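Local coordinates for THUMP domain-containing protein (Pyrococcus horikoshii, PDB 1VBK) that is of unknown function but, as a ThiI-like protein carrying a THUMP domain, probably binds RNA and ATP, at residues V3-Y8 with K160-T165; K104-F109 with N138-V143; P207-K212 with L238-S243. All blocks are in the same frame, centred on the assembly; numbering follows the deposited sequence.

Contact 1. Residues V3-Y8 with K160-T165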
loop_
_atom_site.group_PDB
_atom_site.type_symbol
_atom_site.label_atom_id
_atom_site.label_comp_id
_atom_site.label_asym_id
_atom_site.label_seq_id
_atom_site.Cartn_x
_atom_site.Cartn_y
_atom_site.Cartn_z
ATOM N N VAL A 3 -6.454 32.307 -18.029
ATOM C CA VAL A 3 -5.818 31.098 -17.501
ATOM C C VAL A 3 -5.482 31.244 -16.020
ATOM O O VAL A 3 -5.631 32.316 -15.427
ATOM C CB VAL A 3 -4.474 30.745 -18.221
ATOM C CG1 VAL A 3 -4.646 30.735 -19.741
ATOM C CG2 VAL A 3 -3.391 31.729 -17.803
ATOM N N VAL A 4 -5.043 30.141 -15.432
ATOM C CA VAL A 4 -4.600 30.128 -14.048
ATOM C C VAL A 4 -3.252 29.413 -14.077
ATOM O O VAL A 4 -3.146 28.304 -14.605
ATOM C CB VAL A 4 -5.548 29.342 -13.110
ATOM C CG1 VAL A 4 -4.931 29.256 -11.722
ATOM C CG2 VAL A 4 -6.907 30.039 -13.017
ATOM N N ILE A 5 -2.223 30.067 -13.548
ATOM C CA ILE A 5 -0.893 29.476 -13.481
ATOM C C ILE A 5 -0.788 28.775 -12.132
ATOM O O ILE A 5 -1.033 29.382 -11.088
ATOM C CB ILE A 5 0.223 30.549 -13.542
ATOM C CG1 ILE A 5 0.109 31.362 -14.836
ATOM C CG2 ILE A 5 1.596 29.877 -13.459
ATOM C CD1 ILE A 5 1.032 32.572 -14.867
ATOM N N VAL A 6 -0.442 27.496 -12.156
ATOM C CA VAL A 6 -0.296 26.727 -10.931
ATOM C C VAL A 6 1.179 26.365 -10.790
ATOM O O VAL A 6 1.748 25.715 -11.667
ATOM C CB VAL A 6 -1.144 25.448 -10.981
ATOM C CG1 VAL A 6 -0.902 24.600 -9.721
ATOM C CG2 VAL A 6 -2.618 25.824 -11.098
ATOM N N ARG A 7 1.793 26.806 -9.696
ATOM C CA ARG A 7 3.211 26.540 -9.454
ATOM C C ARG A 7 3.372 25.520 -8.341
ATOM O O ARG A 7 2.617 25.522 -7.371
ATOM C CB ARG A 7 3.941 27.837 -9.086
ATOM C CG ARG A 7 3.654 28.977 -10.055
ATOM C CD ARG A 7 4.498 30.221 -9.774
ATOM N NE ARG A 7 4.105 31.306 -10.665
ATOM C CZ ARG A 7 3.055 32.097 -10.457
ATOM N NH1 ARG A 7 2.296 31.935 -9.377
ATOM N NH2 ARG A 7 2.741 33.028 -11.348
ATOM N N TYR A 8 4.374 24.658 -8.481
ATOM C CA TYR A 8 4.616 23.609 -7.498
ATOM C C TYR A 8 6.090 23.250 -7.419
ATOM O O TYR A 8 6.911 23.748 -8.194
ATOM C CB TYR A 8 3.801 22.370 -7.873
ATOM C CG TYR A 8 3.970 21.976 -9.323
ATOM C CD1 TYR A 8 5.031 21.164 -9.728
ATOM C CD2 TYR A 8 3.096 22.460 -10.300
ATOM C CE1 TYR A 8 5.219 20.840 -11.071
ATOM C CE2 TYR A 8 3.277 22.150 -11.647
ATOM C CZ TYR A 8 4.340 21.340 -12.024
ATOM O OH TYR A 8 4.537 21.046 -13.354
ATOM N N LYS A 160 4.361 32.139 -25.660
ATOM C CA LYS A 160 3.216 32.750 -24.996
ATOM C C LYS A 160 3.691 33.472 -23.744
ATOM O O LYS A 160 4.619 33.020 -23.073
ATOM C CB LYS A 160 2.191 31.689 -24.576
ATOM C CG LYS A 160 1.634 30.832 -25.707
ATOM C CD LYS A 160 0.799 31.645 -26.676
ATOM C CE LYS A 160 0.180 30.747 -27.737
ATOM N NZ LYS A 160 -0.591 31.531 -28.735
ATOM N N ALA A 161 3.056 34.600 -23.440
ATOM C CA ALA A 161 3.389 35.363 -22.241
ATOM C C ALA A 161 2.171 35.303 -21.321
ATOM O O ALA A 161 1.039 35.497 -21.764
ATOM C CB ALA A 161 3.705 36.818 -22.597
ATOM N N TYR A 162 2.409 35.023 -20.047
ATOM C CA TYR A 162 1.343 34.937 -19.055
ATOM C C TYR A 162 1.566 36.093 -18.096
ATOM O O TYR A 162 2.545 36.118 -17.362
ATOM C CB TYR A 162 1.430 33.597 -18.325
ATOM C CG TYR A 162 1.275 32.420 -19.261
ATOM C CD1 TYR A 162 0.011 31.965 -19.635
ATOM C CD2 TYR A 162 2.390 31.797 -19.815
ATOM C CE1 TYR A 162 -0.139 30.913 -20.543
ATOM C CE2 TYR A 162 2.253 30.744 -20.730
ATOM C CZ TYR A 162 0.986 30.311 -21.087
ATOM O OH TYR A 162 0.842 29.285 -21.996
ATOM N N ILE A 163 0.643 37.046 -18.110
ATOM C CA ILE A 163 0.765 38.239 -17.287
ATOM C C ILE A 163 -0.232 38.268 -16.141
ATOM O O ILE A 163 -1.426 38.064 -16.343
ATOM C CB ILE A 163 0.599 39.475 -18.180
ATOM C CG1 ILE A 163 1.615 39.389 -19.329
ATOM C CG2 ILE A 163 0.778 40.750 -17.371
ATOM C CD1 ILE A 163 1.551 40.540 -20.306
ATOM N N TYR A 164 0.263 38.535 -14.935
ATOM C CA TYR A 164 -0.595 38.548 -13.760
ATOM C C TYR A 164 -0.243 39.632 -12.737
ATOM O O TYR A 164 0.854 40.187 -12.754
ATOM C CB TYR A 164 -0.523 37.181 -13.068
ATOM C CG TYR A 164 0.862 36.831 -12.543
ATOM C CD1 TYR A 164 1.795 36.156 -13.336
ATOM C CD2 TYR A 164 1.237 37.184 -11.246
ATOM C CE1 TYR A 164 3.073 35.838 -12.836
ATOM C CE2 TYR A 164 2.494 36.878 -10.745
ATOM C CZ TYR A 164 3.406 36.207 -11.536
ATOM O OH TYR A 164 4.641 35.904 -11.001
ATOM N N THR A 165 -1.188 39.925 -11.848
ATOM C CA THR A 165 -0.961 40.893 -10.774
ATOM C C THR A 165 -1.235 40.221 -9.432
ATOM O O THR A 165 -0.893 40.766 -8.381
ATOM C CB THR A 165 -1.875 42.133 -10.882
ATOM O OG1 THR A 165 -3.241 41.719 -10.967
ATOM C CG2 THR A 165 -1.511 42.966 -12.098
#
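Ile5 and Tyr162 mark the place where strand 3-8 passes strand 160-164 almost at a right angle (89°), the two axes 8.8 Å apart at their closest, and side chains alone bridge this gap. Alternate residues take part: Val3, Ile5 and Arg7 from one strand, Tyr162 and Tyr164 from the other. Ile5 touches both tyrosines. With CG1 anti to its carbonyl carbon (chi1 -59°) and the chain extended beyond, Ile5 CD1 comes within 3.6 Å of Tyr162 CB and 4.0 Å of Tyr164 CD1. Val3 adds CG2, which approaches the Tyr162 ring obliquely, 3.9 Å from CD1.

The polar end is built differently. Arg7 and Tyr164 reach out from opposite directions, and Arg7 NH2 settles over one face of the phenol ring, 3.2 Å from Tyr164 CE1. The guanidinium plane is tilted 53° from the ring, and its NH2 edge, not its flat side, meets the aromatic face. Ile5 CG2 lies over the rim of one guanidinium face, while a salt bridge from NE to Glu155 and hydrogen bonds from NH1 to Ser73 and Ser75 fix the rotation of the group. An alanine in place of Tyr164 would strip the aromatic face from Arg7 NH2 and is likely to open a gap beside Ile5 CD1.

Strand 71-81 pairs antiparallel with both strands. The buried cluster thus fills the angle between two partners of one shared strand, joining the ThiI ferredoxin-like domain to the THUMP domain, the tandem arrangement of ThiI-type proteins.

Contact 2. Residues K104-F109 with N138-V143; sequences KERPKF and NENCEV
Lys108 pairs with Glu142, and Phe109 with Val143, as two successive parallel bridges. Two backbone bonds tie them, Glu142 N to Pro107 O (3.1 Å) and Phe109 N to Glu142 O (2.9 Å), so both polar backbone atoms of Glu142 are used.

Charged groups gather on the face that carries Lys108 and Glu142. The Glu142 carboxylate is shared: OE2 takes Lys108 NZ at 2.7 Å, nearly head-on to its C-O bond, and OE1 takes Arg106 NE at 3.1 Å on the anti side, with a weak second bond from NH2. Arg106 runs extended, its CG anti to the backbone N (chi1 -174°), which carries the guanidinium across the neighbouring segment. There Arg106 NH1 also donates to Asn140 OD1 (3.1 Å), and Cys141 O sits over the centre of one guanidinium face. Lys108 NZ has a further salt-bridge partner in Asp144.

Apolar contacts lie on the Phe109 side. Cys141 SG approaches the ring obliquely, 3.5 Å from Phe109 CE1, in a sulfur-aromatic contact, and Val143 CG2 touches the same carbon at 3.8 Å. Phe95 meets the Phe109 ring edge-to-face, and helix 124-138, the connection of this beta-alpha-beta unit, packs against both Phe109 and Cys141.

The chemistry is two-sided: an ion network on one face would probably reinforce the few backbone bonds, while sulfur and aromatic carbon join the hydrophobic interior on the other.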
loop_
_atom_site.group_PDB
_atom_site.type_symbol
_atom_site.label_atom_id
_atom_site.label_comp_id
_atom_site.label_asym_id
_atom_site.label_seq_id
_atom_site.Cartn_x
_atom_site.Cartn_y
_atom_site.Cartn_z
ATOM N N LYS A 104 -4.552 54.361 -4.811
ATOM C CA LYS A 104 -3.573 55.370 -4.417
ATOM C C LYS A 104 -3.202 56.231 -5.614
ATOM O O LYS A 104 -3.276 55.782 -6.756
ATOM C CB LYS A 104 -2.322 54.698 -3.852
ATOM C CG LYS A 104 -2.553 53.980 -2.538
ATOM C CD LYS A 104 -1.273 53.327 -2.035
ATOM C CE LYS A 104 -1.483 52.661 -0.684
ATOM N NZ LYS A 104 -0.197 52.146 -0.115
ATOM N N GLU A 105 -2.798 57.471 -5.355
ATOM C CA GLU A 105 -2.411 58.374 -6.432
ATOM C C GLU A 105 -1.134 57.882 -7.099
ATOM O O GLU A 105 -1.007 57.904 -8.326
ATOM C CB GLU A 105 -2.119 59.775 -5.900
ATOM C CG GLU A 105 -2.989 60.255 -4.767
ATOM C CD GLU A 105 -2.369 61.454 -4.080
ATOM O OE1 GLU A 105 -2.082 62.449 -4.782
ATOM O OE2 GLU A 105 -2.155 61.397 -2.848
ATOM N N ARG A 106 -0.187 57.442 -6.276
ATOM C CA ARG A 106 1.110 57.000 -6.768
ATOM C C ARG A 106 1.535 55.684 -6.125
ATOM O O ARG A 106 2.359 55.656 -5.206
ATOM C CB ARG A 106 2.136 58.103 -6.477
ATOM C CG ARG A 106 3.537 57.905 -7.038
ATOM C CD ARG A 106 4.451 58.961 -6.409
ATOM N NE ARG A 106 5.871 58.760 -6.679
ATOM C CZ ARG A 106 6.488 59.144 -7.792
ATOM N NH1 ARG A 106 5.806 59.752 -8.756
ATOM N NH2 ARG A 106 7.788 58.931 -7.935
ATOM N N PRO A 107 0.968 54.565 -6.602
ATOM C CA PRO A 107 1.298 53.245 -6.061
ATOM C C PRO A 107 2.747 52.833 -6.323
ATOM O O PRO A 107 3.358 53.246 -7.315
ATOM C CB PRO A 107 0.301 52.324 -6.770
ATOM C CG PRO A 107 0.103 53.010 -8.112
ATOM C CD PRO A 107 -0.023 54.463 -7.692
ATOM N N LYS A 108 3.298 52.036 -5.414
ATOM C CA LYS A 108 4.658 51.525 -5.567
ATOM C C LYS A 108 4.516 50.179 -6.279
ATOM O O LYS A 108 3.589 49.419 -5.980
ATOM C CB LYS A 108 5.312 51.320 -4.198
ATOM C CG LYS A 108 5.713 52.613 -3.487
ATOM C CD LYS A 108 6.135 52.314 -2.057
ATOM C CE LYS A 108 6.732 53.530 -1.367
ATOM N NZ LYS A 108 8.083 53.855 -1.896
ATOM N N PHE A 109 5.422 49.881 -7.207
ATOM C CA PHE A 109 5.343 48.621 -7.943
ATOM C C PHE A 109 6.692 48.065 -8.382
ATOM O O PHE A 109 7.727 48.725 -8.270
ATOM C CB PHE A 109 4.482 48.798 -9.203
ATOM C CG PHE A 109 5.232 49.384 -10.387
ATOM C CD1 PHE A 109 5.615 50.722 -10.402
ATOM C CD2 PHE A 109 5.546 48.590 -11.490
ATOM C CE1 PHE A 109 6.302 51.263 -11.499
ATOM C CE2 PHE A 109 6.230 49.119 -12.591
ATOM C CZ PHE A 109 6.609 50.456 -12.598
ATOM N N ASN A 138 3.353 55.934 -18.499
ATOM C CA ASN A 138 1.911 56.050 -18.686
ATOM C C ASN A 138 1.081 56.156 -17.411
ATOM O O ASN A 138 -0.138 56.326 -17.474
ATOM C CB ASN A 138 1.418 54.863 -19.521
ATOM C CG ASN A 138 1.894 54.931 -20.965
ATOM O OD1 ASN A 138 1.390 55.725 -21.753
ATOM N ND2 ASN A 138 2.877 54.107 -21.311
ATOM N N GLU A 139 1.731 56.079 -16.255
ATOM C CA GLU A 139 1.015 56.143 -14.988
ATOM C C GLU A 139 1.841 56.825 -13.917
ATOM O O GLU A 139 3.071 56.768 -13.946
ATOM C CB GLU A 139 0.680 54.728 -14.488
ATOM C CG GLU A 139 -0.498 54.046 -15.169
ATOM C CD GLU A 139 -1.829 54.691 -14.818
ATOM O OE1 GLU A 139 -2.026 55.045 -13.634
ATOM O OE2 GLU A 139 -2.682 54.836 -15.718
ATOM N N ASN A 140 1.165 57.468 -12.972
ATOM C CA ASN A 140 1.867 58.097 -11.866
ATOM C C ASN A 140 2.122 56.942 -10.914
ATOM O O ASN A 140 1.192 56.371 -10.342
ATOM C CB ASN A 140 1.001 59.155 -11.179
ATOM C CG ASN A 140 1.721 59.834 -10.028
ATOM O OD1 ASN A 140 2.938 59.706 -9.878
ATOM N ND2 ASN A 140 0.975 60.567 -9.215
ATOM N N CYS A 141 3.385 56.570 -10.773
ATOM C CA CYS A 141 3.740 55.465 -9.904
ATOM C C CYS A 141 5.224 55.527 -9.596
ATOM O O CYS A 141 5.921 56.436 -10.043
ATOM C CB CYS A 141 3.390 54.130 -10.570
ATOM S SG CYS A 141 4.122 53.905 -12.212
ATOM N N GLU A 142 5.706 54.542 -8.854
ATOM C CA GLU A 142 7.100 54.532 -8.445
ATOM C C GLU A 142 7.597 53.116 -8.229
ATOM O O GLU A 142 6.908 52.295 -7.636
ATOM C CB GLU A 142 7.202 55.341 -7.154
ATOM C CG GLU A 142 8.491 55.272 -6.399
ATOM C CD GLU A 142 8.362 55.991 -5.072
ATOM O OE1 GLU A 142 8.015 57.191 -5.088
ATOM O OE2 GLU A 142 8.588 55.361 -4.018
ATOM N N VAL A 143 8.801 52.833 -8.712
ATOM C CA VAL A 143 9.379 51.511 -8.551
ATOM C C VAL A 143 9.903 51.328 -7.132
ATOM O O VAL A 143 10.584 52.197 -6.595
ATOM C CB VAL A 143 10.554 51.281 -9.539
ATOM C CG1 VAL A 143 11.251 49.956 -9.227
ATOM C CG2 VAL A 143 10.040 51.281 -10.974
#

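Contact 3. Residues P207-K212 with L238-S243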
loop_
_atom_site.group_PDB
_atom_site.type_symbol
_atom_site.label_atom_id
_atom_site.label_comp_id
_atom_site.label_asym_id
_atom_site.label_seq_id
_atom_site.Cartn_x
_atom_site.Cartn_y
_atom_site.Cartn_z
ATOM N N PRO A 207 -11.453 8.161 5.600
ATOM C CA PRO A 207 -11.908 8.413 6.968
ATOM C C PRO A 207 -12.756 7.261 7.490
ATOM O O PRO A 207 -13.634 6.758 6.786
ATOM C CB PRO A 207 -12.701 9.710 6.828
ATOM C CG PRO A 207 -13.312 9.561 5.465
ATOM C CD PRO A 207 -12.149 9.039 4.641
ATOM N N VAL A 208 -12.486 6.845 8.722
ATOM C CA VAL A 208 -13.227 5.745 9.324
ATOM C C VAL A 208 -13.782 6.126 10.683
ATOM O O VAL A 208 -13.067 6.659 11.534
ATOM C CB VAL A 208 -12.338 4.487 9.509
ATOM C CG1 VAL A 208 -13.129 3.382 10.223
ATOM C CG2 VAL A 208 -11.851 3.987 8.158
ATOM N N TYR A 209 -15.068 5.863 10.869
ATOM C CA TYR A 209 -15.727 6.132 12.135
ATOM C C TYR A 209 -15.996 4.783 12.789
ATOM O O TYR A 209 -16.716 3.956 12.235
ATOM C CB TYR A 209 -17.057 6.852 11.923
ATOM C CG TYR A 209 -17.871 6.975 13.192
ATOM C CD1 TYR A 209 -17.498 7.860 14.199
ATOM C CD2 TYR A 209 -19.011 6.195 13.390
ATOM C CE1 TYR A 209 -18.240 7.971 15.373
ATOM C CE2 TYR A 209 -19.760 6.296 14.563
ATOM C CZ TYR A 209 -19.368 7.187 15.547
ATOM O OH TYR A 209 -20.111 7.304 16.701
ATOM N N ILE A 210 -15.406 4.557 13.956
ATOM C CA ILE A 210 -15.611 3.305 14.670
ATOM C C ILE A 210 -16.694 3.536 15.717
ATOM O O ILE A 210 -16.438 4.079 16.787
ATOM C CB ILE A 210 -14.308 2.830 15.355
ATOM C CG1 ILE A 210 -13.210 2.651 14.305
ATOM C CG2 ILE A 210 -14.542 1.498 16.067
ATOM C CD1 ILE A 210 -11.857 2.291 14.885
ATOM N N GLY A 211 -17.915 3.137 15.387
ATOM C CA GLY A 211 -19.014 3.326 16.311
ATOM C C GLY A 211 -20.343 2.942 15.698
ATOM O O GLY A 211 -20.395 2.197 14.719
ATOM N N LYS A 212 -21.421 3.467 16.275
ATOM C CA LYS A 212 -22.767 3.175 15.802
ATOM C C LYS A 212 -23.425 4.434 15.251
ATOM O O LYS A 212 -22.813 5.500 15.225
ATOM C CB LYS A 212 -23.604 2.624 16.957
ATOM C CG LYS A 212 -22.907 1.528 17.747
ATOM C CD LYS A 212 -22.462 0.391 16.834
ATOM C CE LYS A 212 -21.709 -0.681 17.600
ATOM N NZ LYS A 212 -21.272 -1.783 16.702
ATOM N N LEU A 238 -16.959 8.776 4.104
ATOM C CA LEU A 238 -16.806 8.324 5.479
ATOM C C LEU A 238 -17.242 6.873 5.599
ATOM O O LEU A 238 -18.326 6.506 5.157
ATOM C CB LEU A 238 -17.648 9.186 6.421
ATOM C CG LEU A 238 -17.591 8.787 7.900
ATOM C CD1 LEU A 238 -16.179 8.986 8.421
ATOM C CD2 LEU A 238 -18.578 9.620 8.702
ATOM N N VAL A 239 -16.385 6.051 6.194
ATOM C CA VAL A 239 -16.680 4.637 6.384
ATOM C C VAL A 239 -17.012 4.388 7.848
ATOM O O VAL A 239 -16.240 4.744 8.733
ATOM C CB VAL A 239 -15.474 3.756 6.005
ATOM C CG1 VAL A 239 -15.759 2.301 6.355
ATOM C CG2 VAL A 239 -15.171 3.897 4.523
ATOM N N VAL A 240 -18.169 3.789 8.099
ATOM C CA VAL A 240 -18.585 3.483 9.462
ATOM C C VAL A 240 -18.310 2.005 9.718
ATOM O O VAL A 240 -18.832 1.144 9.017
ATOM C CB VAL A 240 -20.097 3.759 9.662
ATOM C CG1 VAL A 240 -20.483 3.531 11.115
ATOM C CG2 VAL A 240 -20.424 5.179 9.241
ATOM N N ALA A 241 -17.476 1.714 10.712
ATOM C CA ALA A 241 -17.148 0.329 11.047
ATOM C C ALA A 241 -17.781 -0.023 12.385
ATOM O O ALA A 241 -17.444 0.562 13.412
ATOM C CB ALA A 241 -15.634 0.145 11.111
ATOM N N GLU A 242 -18.698 -0.985 12.364
ATOM C CA GLU A 242 -19.411 -1.413 13.563
ATOM C C GLU A 242 -18.529 -2.153 14.569
ATOM O O GLU A 242 -18.867 -2.232 15.747
ATOM C CB GLU A 242 -20.597 -2.308 13.182
ATOM C CG GLU A 242 -20.196 -3.636 12.538
ATOM C CD GLU A 242 -19.970 -3.534 11.040
ATOM O OE1 GLU A 242 -19.404 -2.518 10.577
ATOM O OE2 GLU A 242 -20.351 -4.485 10.321
ATOM N N SER A 243 -17.412 -2.701 14.102
ATOM C CA SER A 243 -16.489 -3.432 14.973
ATOM C C SER A 243 -15.085 -3.418 14.372
ATOM O O SER A 243 -14.913 -3.058 13.210
ATOM C CB SER A 243 -16.976 -4.870 15.169
ATOM O OG SER A 243 -17.429 -5.422 13.949
#
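Tyr209 and Val240 stand side by side on one face of a parallel strand pair, pointing the same way. With CG anti to the backbone N (chi1 172°), the phenol lies along its neighbour and presents a ring edge: Val240 CG1 sits in the ring plane, 3.8 Å from Tyr209 CD2. On this face Leu238 also reaches across, its CD1 lying 3.9 Å from Pro207 CB and a little farther from Tyr209 CB. The reverse face carries Val208, Ile210, Val239 and Ala241. Val208 CG1, likewise anti to its own N (chi1 177°), extends diagonally to Ala241 CB at 4.2 Å.

Between the two faces the backbones exchange regular parallel bonds, among them Tyr209 N to Val239 O at 2.7 Å and Ala241 N to Tyr209 O at 2.8 Å. Strands 204-210 and 239-241 are the two ends of a beta-alpha-beta crossover through helix 215-228, in a five-stranded parallel sheet of order 3-2-1-4-5, consistent with the Rossmann-like HUP fold; strand 239-241 is one of its two edge strands within the chain. Helix 215-228 covers Tyr209 and Leu238, and helix 244-254 covers Val208, Val239 and Ala241.

The last bridge, Ile210 with Ala241, closes on a longer, bent bond, Gly211 N to Ala241 O at 3.3 Å. Gly211 is strongly extended, and a CB there would run into the Tyr209 ring at CZ. Lys212 begins by pointing away, but its chain bends at chi2 (-55°) and brings Lys212 NZ back to Glu242 O at 2.6 Å, in the carbonyl plane on a lone pair. The carboxylate of Glu242 leads off instead towards Arg246, a long and weak ion pair.

Contacts 1 and 2 belong to one mixed sheet, with centres about 23 Å apart and nearest atoms about 9 Å apart. Along the chain contact 2 is nested inside the loop that contact 1 closes: residues 104-109 and 138-143 build a unit within the THUMP domain, while contact 1 joins that region to the ferredoxin-like part. Contact 3 follows later, in the ThiI-family region and in a separate parallel sheet across the chain's centre, its centre about 43 Å from that of contact 1 and about 58 Å from that of contact 2. A bound (4R)-2-methylpentane-2,4-diol (MRD), probably from the crystallisation liquor, lies about 4 Å from the side chain of Val143 in contact 2.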